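Side-chain contact in ABC transporter, periplasmic substrate-binding protein (Thermotoga maritima, PDB 2HPG), which probably binds a solute in the periplasm and delivers it to a tripartite ATP-independent (TRAP) transporter: residues P149-E154 against A282-S287. Sequence-based numbering, arbitrary orientation.
Sequences PIRKPE and AVIPAS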
ATOM      1  N   PRO A 149       7.683  24.128  -4.021  1.00 22.10           N
ATOM      2  CA  PRO A 149       6.247  23.820  -3.926  1.00 21.64           C
ATOM      3  C   PRO A 149       5.707  23.196  -5.214  1.00 21.82           C
ATOM      4  O   PRO A 149       6.117  23.602  -6.285  1.00 20.99           O
ATOM      5  CB  PRO A 149       5.586  25.181  -3.728  1.00 22.05           C
ATOM      6  CG  PRO A 149       6.647  26.165  -3.599  1.00 21.86           C
ATOM      7  CD  PRO A 149       7.966  25.557  -3.850  1.00 21.88           C
ATOM      8  N   ILE A 150       4.792  22.236  -5.088  1.00 21.50           N
ATOM      9  CA  ILE A 150       4.197  21.559  -6.243  1.00 22.08           C
ATOM     10  C   ILE A 150       2.695  21.853  -6.208  1.00 22.44           C
ATOM     11  O   ILE A 150       1.979  21.389  -5.323  1.00 22.57           O
ATOM     12  CB  ILE A 150       4.465  20.014  -6.209  1.00 22.12           C
ATOM     13  CG1 ILE A 150       5.969  19.700  -6.138  1.00 20.91           C
ATOM     14  CG2 ILE A 150       3.748  19.291  -7.380  1.00 20.91           C
ATOM     15  CD1 ILE A 150       6.845  20.326  -7.237  1.00 22.30           C
ATOM     16  N   ARG A 151       2.237  22.676  -7.149  1.00 23.34           N
ATOM     17  CA  ARG A 151       0.825  23.057  -7.253  1.00 23.92           C
ATOM     18  C   ARG A 151       0.152  22.611  -8.545  1.00 23.97           C
ATOM     19  O   ARG A 151      -1.071  22.537  -8.602  1.00 24.45           O
ATOM     20  CB  ARG A 151       0.686  24.572  -7.163  1.00 24.13           C
ATOM     21  CG  ARG A 151       1.233  25.168  -5.880  1.00 24.98           C
ATOM     22  CD  ARG A 151       0.885  26.627  -5.763  1.00 26.06           C
ATOM     23  NE  ARG A 151       1.320  27.169  -4.479  1.00 27.59           N
ATOM     24  CZ  ARG A 151       2.544  27.608  -4.211  1.00 28.10           C
ATOM     25  NH1 ARG A 151       3.497  27.591  -5.128  1.00 29.80           N
ATOM     26  NH2 ARG A 151       2.812  28.081  -3.005  1.00 29.76           N
ATOM     27  N   LYS A 152       0.958  22.352  -9.569  1.00 24.15           N
ATOM     28  CA  LYS A 152       0.503  21.889 -10.886  1.00 24.82           C
ATOM     29  C   LYS A 152       1.568  20.939 -11.470  1.00 24.71           C
ATOM     30  O   LYS A 152       2.720  20.978 -11.057  1.00 24.49           O
ATOM     31  CB  LYS A 152       0.329  23.082 -11.831  1.00 24.80           C
ATOM     32  CG  LYS A 152       1.612  23.879 -12.010  1.00 25.31           C
ATOM     33  CD  LYS A 152       1.412  25.143 -12.820  1.00 26.73           C
ATOM     34  CE  LYS A 152       2.602  26.078 -12.670  1.00 28.45           C
ATOM     35  NZ  LYS A 152       2.911  26.658 -14.009  1.00 34.69           N
ATOM     36  N   PRO A 153       1.184  20.070 -12.423  1.00 24.76           N
ATOM     37  CA  PRO A 153       2.129  19.131 -13.027  1.00 24.87           C
ATOM     38  C   PRO A 153       3.446  19.738 -13.501  1.00 24.95           C
ATOM     39  O   PRO A 153       4.493  19.142 -13.321  1.00 24.14           O
ATOM     40  CB  PRO A 153       1.330  18.561 -14.208  1.00 25.42           C
ATOM     41  CG  PRO A 153      -0.058  18.592 -13.748  1.00 24.56           C
ATOM     42  CD  PRO A 153      -0.186  19.860 -12.930  1.00 24.89           C
ATOM     43  N   GLU A 154       3.394  20.929 -14.094  1.00 26.07           N
ATOM     44  CA  GLU A 154       4.587  21.558 -14.669  1.00 25.41           C
ATOM     45  C   GLU A 154       5.694  21.772 -13.638  1.00 25.19           C
ATOM     46  O   GLU A 154       6.880  21.836 -14.000  1.00 24.46           O
ATOM     47  CB  GLU A 154       4.203  22.896 -15.317  1.00 26.66           C
ATOM     48  CG  GLU A 154       5.334  23.577 -16.114  1.00 28.58           C
ATOM     49  CD  GLU A 154       6.302  24.405 -15.244  1.00 35.50           C
ATOM     50  OE1 GLU A 154       5.870  24.999 -14.206  1.00 38.60           O
ATOM     51  OE2 GLU A 154       7.513  24.442 -15.602  1.00 38.94           O
ATOM     52  N   ALA A 282       6.769  23.431   5.301  1.00 18.97           N
ATOM     53  CA  ALA A 282       5.697  24.191   4.687  1.00 18.45           C
ATOM     54  C   ALA A 282       4.770  23.252   3.956  1.00 18.47           C
ATOM     55  O   ALA A 282       5.206  22.526   3.074  1.00 19.36           O
ATOM     56  CB  ALA A 282       6.262  25.192   3.709  1.00 19.21           C
ATOM     57  N   VAL A 283       3.495  23.260   4.330  1.00 18.06           N
ATOM     58  CA  VAL A 283       2.484  22.430   3.673  1.00 17.56           C
ATOM     59  C   VAL A 283       1.798  23.242   2.609  1.00 18.28           C
ATOM     60  O   VAL A 283       1.333  24.335   2.890  1.00 19.20           O
ATOM     61  CB  VAL A 283       1.437  21.944   4.678  1.00 17.13           C
ATOM     62  CG1 VAL A 283       0.326  21.181   3.976  1.00 15.78           C
ATOM     63  CG2 VAL A 283       2.100  21.076   5.698  1.00 15.61           C
ATOM     64  N   ILE A 284       1.752  22.723   1.378  1.00 18.75           N
ATOM     65  CA  ILE A 284       0.920  23.272   0.321  1.00 18.39           C
ATOM     66  C   ILE A 284      -0.384  22.484   0.346  1.00 18.91           C
ATOM     67  O   ILE A 284      -0.402  21.327  -0.050  1.00 18.66           O
ATOM     68  CB  ILE A 284       1.576  23.132  -1.054  1.00 18.16           C
ATOM     69  CG1 ILE A 284       3.000  23.707  -1.027  1.00 18.48           C
ATOM     70  CG2 ILE A 284       0.740  23.833  -2.098  1.00 17.63           C
ATOM     71  CD1 ILE A 284       3.069  25.165  -0.630  1.00 19.54           C
ATOM     72  N   PRO A 285      -1.473  23.084   0.868  1.00 19.68           N
ATOM     73  CA  PRO A 285      -2.692  22.320   1.105  1.00 20.03           C
ATOM     74  C   PRO A 285      -3.343  21.890  -0.194  1.00 20.52           C
ATOM     75  O   PRO A 285      -3.058  22.464  -1.244  1.00 20.05           O
ATOM     76  CB  PRO A 285      -3.618  23.301   1.850  1.00 19.95           C
ATOM     77  CG  PRO A 285      -2.870  24.546   2.030  1.00 19.47           C
ATOM     78  CD  PRO A 285      -1.615  24.501   1.247  1.00 19.93           C
ATOM     79  N   ALA A 286      -4.207  20.886  -0.111  1.00 21.72           N
ATOM     80  CA  ALA A 286      -4.843  20.314  -1.300  1.00 23.30           C
ATOM     81  C   ALA A 286      -5.603  21.389  -2.074  1.00 24.94           C
ATOM     82  O   ALA A 286      -5.481  21.502  -3.301  1.00 25.95           O
ATOM     83  CB  ALA A 286      -5.780  19.146  -0.902  1.00 23.10           C
ATOM     84  N   SER A 287      -6.343  22.221  -1.347  1.00 26.42           N
ATOM     85  CA  SER A 287      -7.129  23.305  -1.943  1.00 26.75           C
ATOM     86  C   SER A 287      -6.321  24.296  -2.771  1.00 27.85           C
ATOM     87  O   SER A 287      -6.891  25.010  -3.593  1.00 29.00           O
ATOM     88  CB  SER A 287      -7.876  24.055  -0.847  1.00 27.39           C
ATOM     89  OG  SER A 287      -6.967  24.726   0.006  1.00 28.57           O
TER
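R151, which packs against I284, sits where one carboxylate oxygen takes two N-H groups: D155 OD2 accepts the backbone N of both R151 and K152 and so fixes the loop at this point. No hydrogen bond or salt bridge joins 149-154 to 282-287, so the contact rests on van der Waals packing, with I284 supplying the whole face of the second segment. Its CA-CB bond points toward the loop, and its two branches divide the work. On one, chi1 -52° sets CG1 beside P149, 4.0 Å from P149 CB, and chi2 -59° then places CD1. CG2 sits anti to the backbone N and faces R151, with R151 CG at 4.0 Å from I284 CG2.

The R151 side chain runs extended from CG to NE and crosses I284 at about a right angle. I284 CD1 comes to the guanidinium obliquely, 3.8 Å from R151 NH2. R151, itself exposed, thus lies across the buried I284 side chain, and its NE also makes a weak, long ion pair with E288. I150 meets I284 through its carbonyl oxygen, buried without a partner in the model, with I150 O 4.2 Å from I284 CG2; its side chain leads away to L156 and L159 of the loop and F294 of helix 291-305.

This is plain apolar packing, 142 Å² summed over both sides, in a family 7 (DctP-type) solute-binding protein. It joins the connection between strands 130-146 and 160-162 to short strand 282-284, which follows the long helix 243-278 and whose one pairing in the sheet is parallel, with strand 218-234. S220 of that strand serves both sides: its OG accepts I150 N, and its side chain touches I284, while Y218 meets P149.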